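Local coordinates for protein beta-N-acetylhexosaminidase (Arthrobacter aurescens, PDB 3RCN) that probably hydrolyses terminal non-reducing N-acetyl-D-hexosamine residues from N-acetyl-beta-D-hexosaminides, as a family 20 glycoside hydrolase, at residues Val425-Leu437 with Ala477-Tyr491. Residues are numbered along the deposited sequence; the frame is centred on the assembly and turned at random.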
# COMPACT_ATOMS: atom_id res chain seq x y z
N VAL A 425 4.47 -6.99 28.80
CA VAL A 425 5.49 -7.42 27.87
C VAL A 425 4.98 -8.70 27.25
O VAL A 425 4.75 -9.68 27.95
CB VAL A 425 6.83 -7.75 28.57
CG1 VAL A 425 7.84 -8.33 27.56
CG2 VAL A 425 7.39 -6.51 29.27
N THR A 426 4.84 -8.71 25.93
CA THR A 426 4.39 -9.91 25.24
C THR A 426 5.40 -10.21 24.14
O THR A 426 5.43 -9.54 23.11
CB THR A 426 3.04 -9.66 24.56
OG1 THR A 426 2.12 -9.09 25.51
CG2 THR A 426 2.49 -10.95 23.95
N THR A 427 6.16 -11.28 24.32
CA THR A 427 7.32 -11.46 23.47
C THR A 427 7.04 -12.49 22.40
O THR A 427 6.00 -13.16 22.40
CB THR A 427 8.53 -11.93 24.29
OG1 THR A 427 8.28 -13.24 24.81
CG2 THR A 427 8.79 -10.98 25.45
N LEU A 428 8.01 -12.66 21.51
CA LEU A 428 7.88 -13.63 20.43
C LEU A 428 7.77 -15.05 20.99
O LEU A 428 6.96 -15.84 20.52
CB LEU A 428 9.08 -13.53 19.48
CG LEU A 428 8.99 -14.47 18.29
CD1 LEU A 428 7.76 -14.14 17.43
CD2 LEU A 428 10.26 -14.36 17.48
N GLN A 429 8.59 -15.36 21.99
CA GLN A 429 8.61 -16.70 22.55
C GLN A 429 7.36 -16.95 23.39
O GLN A 429 6.73 -18.00 23.28
CB GLN A 429 9.88 -16.90 23.36
CG GLN A 429 10.02 -18.27 24.02
CD GLN A 429 11.26 -18.36 24.90
OE1 GLN A 429 11.55 -19.40 25.47
NE2 GLN A 429 12.00 -17.26 25.01
N ALA A 430 6.98 -15.98 24.21
CA ALA A 430 5.80 -16.11 25.05
C ALA A 430 4.57 -16.44 24.20
O ALA A 430 3.82 -17.36 24.49
CB ALA A 430 5.58 -14.84 25.86
N VAL A 431 4.39 -15.67 23.14
CA VAL A 431 3.27 -15.83 22.23
C VAL A 431 3.32 -17.18 21.51
O VAL A 431 2.28 -17.72 21.13
CB VAL A 431 3.28 -14.66 21.20
CG1 VAL A 431 2.90 -15.14 19.81
CG2 VAL A 431 2.38 -13.54 21.67
N TYR A 432 4.52 -17.71 21.30
CA TYR A 432 4.67 -18.96 20.57
C TYR A 432 4.33 -20.14 21.45
O TYR A 432 3.98 -21.22 20.97
CB TYR A 432 6.08 -19.14 20.04
CG TYR A 432 6.28 -20.41 19.22
CD1 TYR A 432 5.70 -20.54 17.96
CD2 TYR A 432 7.06 -21.46 19.69
CE1 TYR A 432 5.88 -21.68 17.19
CE2 TYR A 432 7.25 -22.62 18.94
CZ TYR A 432 6.66 -22.71 17.69
OH TYR A 432 6.83 -23.85 16.93
N GLU A 433 4.45 -19.93 22.75
CA GLU A 433 4.18 -20.97 23.73
C GLU A 433 2.76 -20.92 24.30
O GLU A 433 2.41 -21.71 25.16
CB GLU A 433 5.26 -20.95 24.80
CG GLU A 433 6.65 -21.27 24.22
CD GLU A 433 7.74 -21.36 25.27
OE1 GLU A 433 7.48 -21.00 26.45
OE2 GLU A 433 8.86 -21.81 24.92
N PHE A 434 1.93 -20.00 23.80
CA PHE A 434 0.54 -19.84 24.21
C PHE A 434 -0.40 -21.03 23.94
O PHE A 434 -0.25 -21.72 22.93
CB PHE A 434 -0.06 -18.60 23.56
CG PHE A 434 -1.57 -18.60 23.52
CD1 PHE A 434 -2.31 -18.07 24.57
CD2 PHE A 434 -2.25 -19.12 22.42
CE1 PHE A 434 -3.70 -18.07 24.53
CE2 PHE A 434 -3.65 -19.13 22.37
CZ PHE A 434 -4.37 -18.60 23.42
N GLU A 435 -1.38 -21.22 24.82
CA GLU A 435 -2.45 -22.22 24.61
C GLU A 435 -3.84 -21.71 25.00
O GLU A 435 -3.98 -20.88 25.90
CB GLU A 435 -2.13 -23.50 25.38
CG GLU A 435 -0.96 -24.30 24.84
CD GLU A 435 -1.37 -25.39 23.87
OE1 GLU A 435 -2.24 -26.22 24.23
OE2 GLU A 435 -0.82 -25.42 22.74
N PRO A 436 -4.87 -22.16 24.27
CA PRO A 436 -6.34 -22.06 24.43
C PRO A 436 -7.04 -23.11 25.30
O PRO A 436 -7.45 -24.13 24.74
CB PRO A 436 -6.87 -22.15 23.00
CG PRO A 436 -5.67 -22.23 22.11
CD PRO A 436 -4.54 -22.72 22.95
N LEU A 437 -7.12 -22.94 26.62
CA LEU A 437 -7.87 -23.87 27.50
C LEU A 437 -7.38 -25.33 27.52
O LEU A 437 -8.18 -26.23 27.25
CB LEU A 437 -9.35 -23.91 27.11
CG LEU A 437 -10.31 -22.74 27.35
CD1 LEU A 437 -9.58 -21.42 27.38
CD2 LEU A 437 -11.33 -22.75 26.23
N ALA A 477 4.52 -16.37 14.50
CA ALA A 477 4.53 -17.41 15.52
C ALA A 477 3.10 -17.83 15.90
O ALA A 477 2.78 -19.02 16.05
CB ALA A 477 5.29 -16.93 16.73
N ILE A 478 2.23 -16.84 16.05
CA ILE A 478 0.81 -17.06 16.29
C ILE A 478 0.15 -17.88 15.18
O ILE A 478 -0.63 -18.78 15.45
CB ILE A 478 0.08 -15.72 16.53
CG1 ILE A 478 0.35 -15.22 17.94
CG2 ILE A 478 -1.41 -15.87 16.33
CD1 ILE A 478 0.35 -13.72 18.09
N SER A 479 0.47 -17.58 13.92
CA SER A 479 -0.14 -18.33 12.82
C SER A 479 0.19 -19.82 12.94
O SER A 479 -0.61 -20.66 12.54
CB SER A 479 0.29 -17.80 11.45
OG SER A 479 1.62 -18.18 11.11
N GLU A 480 1.37 -20.13 13.49
CA GLU A 480 1.78 -21.52 13.69
C GLU A 480 1.00 -22.16 14.84
O GLU A 480 0.52 -23.29 14.74
CB GLU A 480 3.28 -21.63 13.93
CG GLU A 480 3.74 -23.06 14.11
CD GLU A 480 5.16 -23.33 13.60
OE1 GLU A 480 5.42 -23.06 12.41
OE2 GLU A 480 6.00 -23.82 14.38
N VAL A 481 0.87 -21.42 15.93
CA VAL A 481 0.09 -21.87 17.07
C VAL A 481 -1.33 -22.23 16.62
O VAL A 481 -1.88 -23.23 17.04
CB VAL A 481 0.06 -20.81 18.20
CG1 VAL A 481 -0.92 -21.20 19.29
CG2 VAL A 481 1.47 -20.60 18.77
N PHE A 482 -1.91 -21.42 15.72
CA PHE A 482 -3.28 -21.67 15.24
C PHE A 482 -3.39 -22.80 14.22
O PHE A 482 -4.39 -23.51 14.18
CB PHE A 482 -3.88 -20.41 14.60
CG PHE A 482 -4.06 -19.27 15.56
CD1 PHE A 482 -3.66 -19.39 16.88
CD2 PHE A 482 -4.62 -18.07 15.13
CE1 PHE A 482 -3.82 -18.33 17.76
CE2 PHE A 482 -4.78 -17.01 16.00
CZ PHE A 482 -4.38 -17.14 17.32
N TRP A 483 -2.44 -22.86 13.29
CA TRP A 483 -2.41 -23.90 12.27
C TRP A 483 -1.81 -25.27 12.64
O TRP A 483 -2.45 -26.31 12.44
CB TRP A 483 -1.73 -23.38 10.99
CG TRP A 483 -1.77 -24.38 9.90
CD1 TRP A 483 -0.91 -25.42 9.72
CD2 TRP A 483 -2.75 -24.47 8.86
NE1 TRP A 483 -1.28 -26.14 8.61
CE2 TRP A 483 -2.41 -25.58 8.07
CE3 TRP A 483 -3.88 -23.72 8.53
CZ2 TRP A 483 -3.15 -25.97 6.96
CZ3 TRP A 483 -4.62 -24.10 7.43
CH2 TRP A 483 -4.26 -25.22 6.66
N SER A 484 -0.61 -25.26 13.21
CA SER A 484 0.20 -26.47 13.24
C SER A 484 -0.17 -27.44 14.35
O SER A 484 -1.09 -27.20 15.11
CB SER A 484 1.70 -26.14 13.35
OG SER A 484 2.10 -25.19 12.39
N ASN A 485 0.60 -28.51 14.43
CA ASN A 485 0.49 -29.53 15.46
C ASN A 485 1.25 -29.11 16.73
O ASN A 485 2.45 -28.86 16.70
CB ASN A 485 1.04 -30.85 14.89
CG ASN A 485 0.99 -32.01 15.89
OD1 ASN A 485 0.43 -31.89 16.98
ND2 ASN A 485 1.57 -33.14 15.50
N PRO A 486 0.52 -29.05 17.87
CA PRO A 486 1.09 -28.61 19.15
C PRO A 486 2.16 -29.54 19.71
O PRO A 486 2.93 -29.13 20.57
CB PRO A 486 -0.13 -28.59 20.08
CG PRO A 486 -1.10 -29.52 19.45
CD PRO A 486 -0.90 -29.40 17.98
N ALA A 487 2.22 -30.78 19.21
CA ALA A 487 3.17 -31.77 19.69
C ALA A 487 4.61 -31.41 19.32
O ALA A 487 5.53 -31.59 20.11
CB ALA A 487 2.83 -33.13 19.12
N GLY A 488 4.78 -30.89 18.11
CA GLY A 488 6.11 -30.62 17.59
C GLY A 488 6.65 -29.25 17.95
O GLY A 488 7.52 -28.72 17.24
N ARG A 489 6.17 -28.67 19.05
CA ARG A 489 6.47 -27.28 19.38
C ARG A 489 7.73 -27.10 20.23
O ARG A 489 7.79 -27.56 21.37
CB ARG A 489 5.28 -26.62 20.08
CG ARG A 489 5.53 -25.19 20.52
CD ARG A 489 4.43 -24.26 20.01
NE ARG A 489 3.88 -24.73 18.75
CZ ARG A 489 2.58 -24.93 18.54
NH1 ARG A 489 2.17 -25.38 17.37
NH2 ARG A 489 1.70 -24.68 19.51
N ASP A 490 8.73 -26.44 19.64
CA ASP A 490 9.94 -25.99 20.34
C ASP A 490 10.33 -24.60 19.83
O ASP A 490 10.49 -24.40 18.62
CB ASP A 490 11.08 -26.99 20.12
CG ASP A 490 12.44 -26.44 20.52
OD1 ASP A 490 12.54 -25.74 21.56
OD2 ASP A 490 13.43 -26.72 19.81
N TYR A 491 10.51 -23.65 20.74
CA TYR A 491 10.79 -22.28 20.33
C TYR A 491 12.12 -22.13 19.61
O TYR A 491 12.20 -21.42 18.60
CB TYR A 491 10.75 -21.32 21.53
CG TYR A 491 11.13 -19.90 21.19
CD1 TYR A 491 10.33 -19.13 20.35
CD2 TYR A 491 12.28 -19.33 21.70
CE1 TYR A 491 10.68 -17.83 20.03
CE2 TYR A 491 12.64 -18.03 21.39
CZ TYR A 491 11.83 -17.28 20.56
OH TYR A 491 12.18 -15.98 20.24
O HOH W 1 11.32 -13.51 22.43
O HOH W 2 1.98 -23.25 21.67
O HOH W 3 8.54 -26.23 16.54
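With chi1 at -178°, Y432 points CG away from its own backbone N and sends its ring between A477, E480, V481 and Y491, a knob-into-hole fit; E480, whose CG is likewise opposite the backbone N, bends at chi2 to bring its carboxylate to the ring edge. There Y432 OH donates to E480 OE2 at 2.7 Å, reaching the oxygen on its anti side. The same OE2 pairs with R497 of helix 491-508, which probably keeps the carboxylate ionised. R489 CD lies over one face of the Y432 ring, 3.7 Å from its centroid, a CH-pi contact, while the guanidinium is turned well away from parallel to the ring. Water 3 accepts from D490 N and lies 3.0 Å from Y432 OH and 2.8 Å from G488 O, linking the tyrosine hydroxyl to the loop before helix 491-508.

Both segments belong to the catalytic TIM-barrel domain; short helix 428-432 and the 477-483 part of helix 474-483 run nearly parallel, the axes of these short segments 11° apart and 9.2 Å at closest approach. Y491 closes one end of this interface: Q429 CB sits 3.4 Å from the centroid of its ring, a CH-pi contact over the face, and the extended chain of Q429 carries its amide on over the CD2/CE2 side, stacked with the planes 3° apart. Replacing Y432 by an alanine is likely to open a gap among A477, V481 and R489 and to leave E480 OE2 without its hydroxyl donor, though still paired with R497. Beyond the ring, V481 CG1 meets the edge of F434 at 4.0 Å from CD2, and water 2 joins R489 NH2 to Y432 O and F434 O.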